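Local coordinates for protein endo-beta-mannanase (PDB 7BOB) that probably hydrolyses beta-1,4-linked mannosides as an exo-acting mannosidase of glycosyl hydrolase family 5, active in a termite hindgut, at residues A[18-23]-A[360-365]; A[133-138]-A[182-187]. All coordinates share one frame; numbering follows the deposited sequence.

From the N terminus, the chain lays down strand 20-23, the first of the eight parallel strands of the (beta/alpha)8 barrel expected of a family 5 glycosidase. Helix 124-141 comes after the third strand, 94-101. The chain then runs through strand 151-154 into helix 168-183, whose C-terminal end packs back on the earlier helix, so contact 2 closes a loop of 43 residues between neighbouring outer helices. Much later, helix 352-364, following the eighth strand 311-316, returns to the start of the barrel and closes contact 1 across 336 residues. Contact 2 is nested inside that long loop. The two contacts do not touch: their nearest atoms lie about 15 Å apart.

Contact 1: residues A[18-23]-A[360-365]; sequences IPVGAN and AETQRA
I18 and A365 make the closest apolar contact between residues 18-23 and 360-365: CG1 of I18 lies 3.6 Å from CB of A365, the first residue past the helix. A chi1 of -50° sets the isoleucine's CG1 beside its own backbone N, where it reaches this methyl and also E361 O at 3.8 Å, while CG2 faces CB of E361 at 4.3 Å. Further along, CG2 of V20 meets CG2 of T362 at 3.9 Å, methyl to methyl, the two side chains crossing at a slant.

Polar backbone atoms border this patch. T362 CG2 also rests 3.6 Å from I18 O, an oxygen already bonded to the side-chain amide of N55. With chi1 at 49°, T362 OG1 sits between backbone N and carbonyl carbon and bonds to A358 O one turn back, which leaves the methyl to meet the strand.

Charge stays on the helix side. R364 NH2 forms a salt bridge with E361 OE1 at 2.8 Å, bent as a hydrogen bond and weak, and R307 pairs with OE2, so the buried carboxylate is held at both oxygens.

The entry to barrel strand 20-23 and the end of helix 352-364 are thus joined by methyl and methylene packing, while E361, T362, R364 and I18 O have polar partners within their own segment or beyond the pair. This implies a seam held by shape, without directed bonds between the two segments.

Contact 2: residues A[133-138]-A[182-187]; sequences YARTIT and IREVLP
A134 O, on the helix face that packs against I182, accepts two bonds from T138: the helical one from N at 3.0 Å and a shorter one from OG1 at 2.7 Å. They arrive from opposite faces of the carbonyl plane, the hydroxyl tilted 34° out of it. The bond back to the preceding turn holds the threonine's hydroxyl beside its own backbone N (chi1 -51°), which turns CG2 out toward V185 and L186, and the two branches then serve different neighbours.

OG1 touches CG1 of I182 at 3.4 Å, the two side chains crossing at about a right angle. The same CG1 rests against the methyl of A134, and L99 of barrel strand 94-101 lies against I182 and I137. CG2 of T138 is pressed by CB of V185 at 3.6 Å, with CD1 of L186 almost as near and I182 O also close by. Replacing T138 by an alanine is likely to open a gap between I182, V185 and L186 and to leave A134 O with its backbone donor alone.

Nearer the surface, CG2 of V185 lies 3.6 Å from CG of R135, across the arginine's shaft. R135 begins extended and bends at chi3, bringing NH1 to within 3.0 Å of E184 OE1 in a salt bridge. Guanidinium and carboxylate planes are nearly parallel, 6° apart, but the carboxylate oxygen approaches the guanidinium obliquely.

Helix 124-141 and the C-terminal end of helix 168-183, with the residues that follow it, are therefore joined by a gradient: aliphatic contacts on the barrel side, a threonine whose hydroxyl is satisfied within its own helix in the middle, and one ion pair on the more exposed side, where solvent would probably weaken its pull.

Contact 1: residues A[18-23]-A[360-365]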
ATOM      1  N   ILE A  18     -45.772  -1.434   0.398  1.00 50.84           N
ATOM      2  CA  ILE A  18     -44.508  -1.529  -0.310  1.00 53.22           C
ATOM      3  C   ILE A  18     -44.080  -0.105  -0.647  1.00 50.16           C
ATOM      4  O   ILE A  18     -44.678   0.528  -1.530  1.00 47.65           O
ATOM      5  CB  ILE A  18     -44.626  -2.383  -1.579  1.00 53.85           C
ATOM      6  CG1 ILE A  18     -45.308  -3.736  -1.296  1.00 56.90           C
ATOM      7  CG2 ILE A  18     -43.255  -2.577  -2.188  1.00 48.84           C
ATOM      8  CD1 ILE A  18     -44.561  -4.651  -0.351  1.00 57.19           C
ATOM      9  N   PRO A  19     -43.078   0.444   0.031  1.00 49.42           N
ATOM     10  CA  PRO A  19     -42.582   1.771  -0.354  1.00 47.88           C
ATOM     11  C   PRO A  19     -42.122   1.743  -1.803  1.00 47.75           C
ATOM     12  O   PRO A  19     -41.381   0.850  -2.214  1.00 50.61           O
ATOM     13  CB  PRO A  19     -41.423   2.010   0.619  1.00 45.84           C
ATOM     14  CG  PRO A  19     -41.768   1.182   1.822  1.00 48.20           C
ATOM     15  CD  PRO A  19     -42.447  -0.056   1.265  1.00 48.71           C
ATOM     16  N   VAL A  20     -42.628   2.675  -2.599  1.00 48.88           N
ATOM     17  CA  VAL A  20     -42.137   2.885  -3.958  1.00 46.85           C
ATOM     18  C   VAL A  20     -42.084   4.388  -4.195  1.00 51.50           C
ATOM     19  O   VAL A  20     -42.962   5.129  -3.736  1.00 50.10           O
ATOM     20  CB  VAL A  20     -42.993   2.165  -5.031  1.00 46.21           C
ATOM     21  CG1 VAL A  20     -42.991   0.642  -4.825  1.00 47.84           C
ATOM     22  CG2 VAL A  20     -44.429   2.672  -5.055  1.00 49.56           C
ATOM     23  N   GLY A  21     -41.051   4.839  -4.897  1.00 46.67           N
ATOM     24  CA  GLY A  21     -40.859   6.272  -5.091  1.00 47.92           C
ATOM     25  C   GLY A  21     -39.409   6.564  -5.444  1.00 48.22           C
ATOM     26  O   GLY A  21     -38.713   5.715  -6.006  1.00 45.23           O
ATOM     27  N   ALA A  22     -38.976   7.779  -5.085  1.00 44.50           N
ATOM     28  CA  ALA A  22     -37.702   8.326  -5.535  1.00 43.54           C
ATOM     29  C   ALA A  22     -37.008   9.062  -4.403  1.00 45.85           C
ATOM     30  O   ALA A  22     -37.651   9.682  -3.548  1.00 44.45           O
ATOM     31  CB  ALA A  22     -37.859   9.313  -6.704  1.00 43.81           C
ATOM     32  N   ASN A  23     -35.678   8.998  -4.421  1.00 45.34           N
ATOM     33  CA  ASN A  23     -34.874   9.967  -3.693  1.00 42.14           C
ATOM     34  C   ASN A  23     -34.989  11.322  -4.387  1.00 44.33           C
ATOM     35  O   ASN A  23     -35.052  11.391  -5.621  1.00 43.71           O
ATOM     36  CB  ASN A  23     -33.416   9.502  -3.641  1.00 38.62           C
ATOM     37  CG  ASN A  23     -33.256   8.171  -2.922  1.00 45.23           C
ATOM     38  OD1 ASN A  23     -32.989   8.130  -1.716  1.00 44.96           O
ATOM     39  ND2 ASN A  23     -33.415   7.066  -3.664  1.00 41.88           N
ATOM     40  N   ALA A 360     -47.533  -2.352 -10.116  1.00 57.15           N
ATOM     41  CA  ALA A 360     -47.716  -3.784  -9.884  1.00 57.00           C
ATOM     42  C   ALA A 360     -47.469  -4.148  -8.424  1.00 59.02           C
ATOM     43  O   ALA A 360     -48.270  -4.859  -7.802  1.00 59.20           O
ATOM     44  CB  ALA A 360     -46.788  -4.580 -10.794  1.00 52.75           C
ATOM     45  N   GLU A 361     -46.372  -3.642  -7.853  1.00 58.20           N
ATOM     46  CA  GLU A 361     -45.985  -4.020  -6.497  1.00 59.93           C
ATOM     47  C   GLU A 361     -47.012  -3.573  -5.467  1.00 59.47           C
ATOM     48  O   GLU A 361     -47.272  -4.282  -4.491  1.00 65.65           O
ATOM     49  CB  GLU A 361     -44.612  -3.435  -6.161  1.00 57.66           C
ATOM     50  CG  GLU A 361     -43.472  -4.353  -6.559  1.00 59.71           C
ATOM     51  CD  GLU A 361     -43.652  -5.771  -6.036  1.00 63.92           C
ATOM     52  OE1 GLU A 361     -43.316  -6.027  -4.849  1.00 67.27           O
ATOM     53  OE2 GLU A 361     -44.128  -6.625  -6.812  1.00 61.10           O
ATOM     54  N   THR A 362     -47.591  -2.399  -5.639  1.00 53.95           N
ATOM     55  CA  THR A 362     -48.517  -1.954  -4.613  1.00 60.36           C
ATOM     56  C   THR A 362     -49.900  -2.604  -4.762  1.00 65.36           C
ATOM     57  O   THR A 362     -50.608  -2.763  -3.757  1.00 62.88           O
ATOM     58  CB  THR A 362     -48.565  -0.419  -4.608  1.00 62.67           C
ATOM     59  OG1 THR A 362     -48.752   0.067  -5.941  1.00 63.59           O
ATOM     60  CG2 THR A 362     -47.219   0.144  -4.047  1.00 53.76           C
ATOM     61  N   GLN A 363     -50.271  -3.049  -5.970  1.00 63.31           N
ATOM     62  CA  GLN A 363     -51.454  -3.896  -6.098  1.00 70.74           C
ATOM     63  C   GLN A 363     -51.196  -5.315  -5.596  1.00 69.69           C
ATOM     64  O   GLN A 363     -52.125  -5.975  -5.121  1.00 73.11           O
ATOM     65  CB  GLN A 363     -51.948  -3.913  -7.548  1.00 67.82           C
ATOM     66  CG  GLN A 363     -51.860  -2.548  -8.206  1.00 75.96           C
ATOM     67  CD  GLN A 363     -53.112  -2.125  -8.967  1.00 86.52           C
ATOM     68  OE1 GLN A 363     -54.235  -2.494  -8.600  1.00 82.31           O
ATOM     69  NE2 GLN A 363     -52.921  -1.326 -10.028  1.00 83.20           N
ATOM     70  N   ARG A 364     -49.949  -5.789  -5.665  1.00 68.86           N
ATOM     71  CA  ARG A 364     -49.605  -7.062  -5.036  1.00 72.08           C
ATOM     72  C   ARG A 364     -49.867  -7.021  -3.533  1.00 72.47           C
ATOM     73  O   ARG A 364     -50.472  -7.943  -2.977  1.00 75.94           O
ATOM     74  CB  ARG A 364     -48.135  -7.421  -5.322  1.00 73.32           C
ATOM     75  CG  ARG A 364     -47.746  -8.904  -5.083  1.00 73.50           C
ATOM     76  CD  ARG A 364     -46.254  -9.235  -5.431  1.00 74.01           C
ATOM     77  NE  ARG A 364     -45.317  -8.464  -4.602  1.00 78.95           N
ATOM     78  CZ  ARG A 364     -44.403  -8.985  -3.781  1.00 78.39           C
ATOM     79  NH1 ARG A 364     -44.269 -10.309  -3.683  1.00 80.86           N
ATOM     80  NH2 ARG A 364     -43.614  -8.176  -3.060  1.00 70.17           N
ATOM     81  N   ALA A 365     -49.427  -5.945  -2.852  1.00 69.78           N
ATOM     82  CA  ALA A 365     -49.574  -5.801  -1.390  1.00 73.49           C
ATOM     83  C   ALA A 365     -51.064  -5.720  -0.908  1.00 72.85           C
ATOM     84  O   ALA A 365     -51.280  -5.448   0.280  1.00 75.28           O
ATOM     85  CB  ALA A 365     -48.803  -4.571  -0.894  1.00 67.04           C
TER

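Contact 2: residues A[133-138]-A[182-187]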
ATOM      1  N   TYR A 133     -28.506  16.756  17.792  1.00 57.02           N
ATOM      2  CA  TYR A 133     -29.085  17.049  16.483  1.00 57.20           C
ATOM      3  C   TYR A 133     -30.110  15.995  16.084  1.00 54.37           C
ATOM      4  O   TYR A 133     -31.164  16.325  15.531  1.00 54.97           O
ATOM      5  CB  TYR A 133     -27.975  17.145  15.438  1.00 55.37           C
ATOM      6  CG  TYR A 133     -28.434  17.088  13.998  1.00 54.31           C
ATOM      7  CD1 TYR A 133     -29.171  18.127  13.436  1.00 49.12           C
ATOM      8  CD2 TYR A 133     -28.101  15.999  13.188  1.00 54.55           C
ATOM      9  CE1 TYR A 133     -29.575  18.085  12.100  1.00 49.43           C
ATOM     10  CE2 TYR A 133     -28.501  15.935  11.857  1.00 48.35           C
ATOM     11  CZ  TYR A 133     -29.231  16.982  11.316  1.00 53.38           C
ATOM     12  OH  TYR A 133     -29.616  16.923   9.993  1.00 50.75           O
ATOM     13  N   ALA A 134     -29.824  14.726  16.361  1.00 52.88           N
ATOM     14  CA  ALA A 134     -30.795  13.684  16.046  1.00 57.32           C
ATOM     15  C   ALA A 134     -32.070  13.866  16.860  1.00 54.91           C
ATOM     16  O   ALA A 134     -33.183  13.737  16.332  1.00 52.12           O
ATOM     17  CB  ALA A 134     -30.194  12.302  16.298  1.00 51.02           C
ATOM     18  N   ARG A 135     -31.924  14.158  18.155  1.00 56.71           N
ATOM     19  CA  ARG A 135     -33.097  14.385  18.989  1.00 61.16           C
ATOM     20  C   ARG A 135     -33.882  15.605  18.516  1.00 55.47           C
ATOM     21  O   ARG A 135     -35.120  15.565  18.461  1.00 51.88           O
ATOM     22  CB  ARG A 135     -32.678  14.535  20.452  1.00 62.64           C
ATOM     23  CG  ARG A 135     -33.871  14.777  21.369  1.00 72.27           C
ATOM     24  CD  ARG A 135     -33.528  14.571  22.836  1.00 72.95           C
ATOM     25  NE  ARG A 135     -32.433  15.453  23.233  1.00 88.25           N
ATOM     26  CZ  ARG A 135     -31.190  15.047  23.501  1.00 83.18           C
ATOM     27  NH1 ARG A 135     -30.872  13.755  23.427  1.00 79.23           N
ATOM     28  NH2 ARG A 135     -30.261  15.937  23.851  1.00 77.59           N
ATOM     29  N   THR A 136     -33.185  16.665  18.104  1.00 54.98           N
ATOM     30  CA  THR A 136     -33.869  17.876  17.662  1.00 54.05           C
ATOM     31  C   THR A 136     -34.710  17.625  16.421  1.00 53.77           C
ATOM     32  O   THR A 136     -35.868  18.050  16.350  1.00 56.90           O
ATOM     33  CB  THR A 136     -32.869  18.979  17.376  1.00 53.53           C
ATOM     34  OG1 THR A 136     -32.129  19.272  18.568  1.00 55.41           O
ATOM     35  CG2 THR A 136     -33.606  20.210  16.892  1.00 48.42           C
ATOM     36  N   ILE A 137     -34.132  16.989  15.405  1.00 55.35           N
ATOM     37  CA  ILE A 137     -34.892  16.742  14.184  1.00 52.88           C
ATOM     38  C   ILE A 137     -36.066  15.823  14.479  1.00 54.12           C
ATOM     39  O   ILE A 137     -37.201  16.100  14.075  1.00 56.64           O
ATOM     40  CB  ILE A 137     -33.998  16.172  13.071  1.00 54.31           C
ATOM     41  CG1 ILE A 137     -32.808  17.103  12.809  1.00 53.04           C
ATOM     42  CG2 ILE A 137     -34.818  15.979  11.807  1.00 54.20           C
ATOM     43  CD1 ILE A 137     -33.213  18.523  12.396  1.00 52.67           C
ATOM     44  N   THR A 138     -35.818  14.734  15.218  1.00 52.55           N
ATOM     45  CA  THR A 138     -36.902  13.822  15.574  1.00 54.51           C
ATOM     46  C   THR A 138     -38.037  14.563  16.274  1.00 54.08           C
ATOM     47  O   THR A 138     -39.209  14.290  16.020  1.00 51.45           O
ATOM     48  CB  THR A 138     -36.378  12.685  16.454  1.00 56.45           C
ATOM     49  OG1 THR A 138     -35.233  12.080  15.835  1.00 59.02           O
ATOM     50  CG2 THR A 138     -37.435  11.614  16.634  1.00 54.31           C
ATOM     51  N   ILE A 182     -32.759   9.151  18.801  1.00 56.08           N
ATOM     52  CA  ILE A 182     -34.008   9.222  18.060  1.00 57.37           C
ATOM     53  C   ILE A 182     -35.136   8.626  18.893  1.00 60.10           C
ATOM     54  O   ILE A 182     -36.267   9.134  18.905  1.00 60.41           O
ATOM     55  CB  ILE A 182     -33.845   8.518  16.700  1.00 53.70           C
ATOM     56  CG1 ILE A 182     -33.123   9.437  15.713  1.00 52.31           C
ATOM     57  CG2 ILE A 182     -35.193   8.062  16.140  1.00 53.49           C
ATOM     58  CD1 ILE A 182     -32.335   8.665  14.646  1.00 57.46           C
ATOM     59  N   ARG A 183     -34.831   7.567  19.640  1.00 57.27           N
ATOM     60  CA  ARG A 183     -35.841   6.876  20.423  1.00 62.99           C
ATOM     61  C   ARG A 183     -36.149   7.572  21.742  1.00 60.85           C
ATOM     62  O   ARG A 183     -37.105   7.176  22.415  1.00 63.97           O
ATOM     63  CB  ARG A 183     -35.407   5.423  20.667  1.00 59.22           C
ATOM     64  CG  ARG A 183     -35.387   4.571  19.388  1.00 59.88           C
ATOM     65  CD  ARG A 183     -35.377   3.064  19.675  1.00 56.73           C
ATOM     66  NE  ARG A 183     -34.976   2.302  18.493  1.00 56.53           N
ATOM     67  CZ  ARG A 183     -35.755   2.077  17.438  1.00 59.03           C
ATOM     68  NH1 ARG A 183     -37.009   2.524  17.395  1.00 55.57           N
ATOM     69  NH2 ARG A 183     -35.278   1.388  16.416  1.00 59.06           N
ATOM     70  N   GLU A 184     -35.371   8.583  22.130  1.00 58.08           N
ATOM     71  CA  GLU A 184     -35.772   9.434  23.245  1.00 62.99           C
ATOM     72  C   GLU A 184     -36.985  10.283  22.895  1.00 62.11           C
ATOM     73  O   GLU A 184     -37.637  10.816  23.798  1.00 64.63           O
ATOM     74  CB  GLU A 184     -34.621  10.343  23.676  1.00 60.18           C
ATOM     75  CG  GLU A 184     -33.585   9.658  24.543  1.00 61.15           C
ATOM     76  CD  GLU A 184     -32.400  10.563  24.831  1.00 68.99           C
ATOM     77  OE1 GLU A 184     -32.596  11.798  24.813  1.00 75.13           O
ATOM     78  OE2 GLU A 184     -31.275  10.048  25.054  1.00 72.59           O
ATOM     79  N   VAL A 185     -37.298  10.415  21.608  1.00 62.35           N
ATOM     80  CA  VAL A 185     -38.445  11.174  21.144  1.00 61.65           C
ATOM     81  C   VAL A 185     -39.512  10.271  20.535  1.00 60.66           C
ATOM     82  O   VAL A 185     -40.698  10.450  20.803  1.00 61.42           O
ATOM     83  CB  VAL A 185     -37.999  12.259  20.139  1.00 59.91           C
ATOM     84  CG1 VAL A 185     -39.208  12.939  19.486  1.00 56.04           C
ATOM     85  CG2 VAL A 185     -37.094  13.262  20.829  1.00 58.40           C
ATOM     86  N   LEU A 186     -39.117   9.292  19.722  1.00 59.78           N
ATOM     87  CA  LEU A 186     -40.058   8.387  19.064  1.00 59.24           C
ATOM     88  C   LEU A 186     -39.600   6.959  19.325  1.00 65.32           C
ATOM     89  O   LEU A 186     -39.012   6.306  18.445  1.00 64.33           O
ATOM     90  CB  LEU A 186     -40.159   8.679  17.566  1.00 60.59           C
ATOM     91  CG  LEU A 186     -40.749  10.013  17.131  1.00 59.86           C
ATOM     92  CD1 LEU A 186     -40.653  10.162  15.622  1.00 54.13           C
ATOM     93  CD2 LEU A 186     -42.206  10.094  17.597  1.00 57.00           C
ATOM     94  N   PRO A 187     -39.854   6.436  20.527  1.00 67.40           N
ATOM     95  CA  PRO A 187     -39.300   5.117  20.890  1.00 64.62           C
ATOM     96  C   PRO A 187     -39.687   3.991  19.950  1.00 64.42           C
ATOM     97  O   PRO A 187     -38.951   2.998  19.875  1.00 66.40           O
ATOM     98  CB  PRO A 187     -39.855   4.878  22.304  1.00 65.40           C
ATOM     99  CG  PRO A 187     -41.012   5.855  22.441  1.00 63.42           C
ATOM    100  CD  PRO A 187     -40.602   7.049  21.638  1.00 62.25           C
TER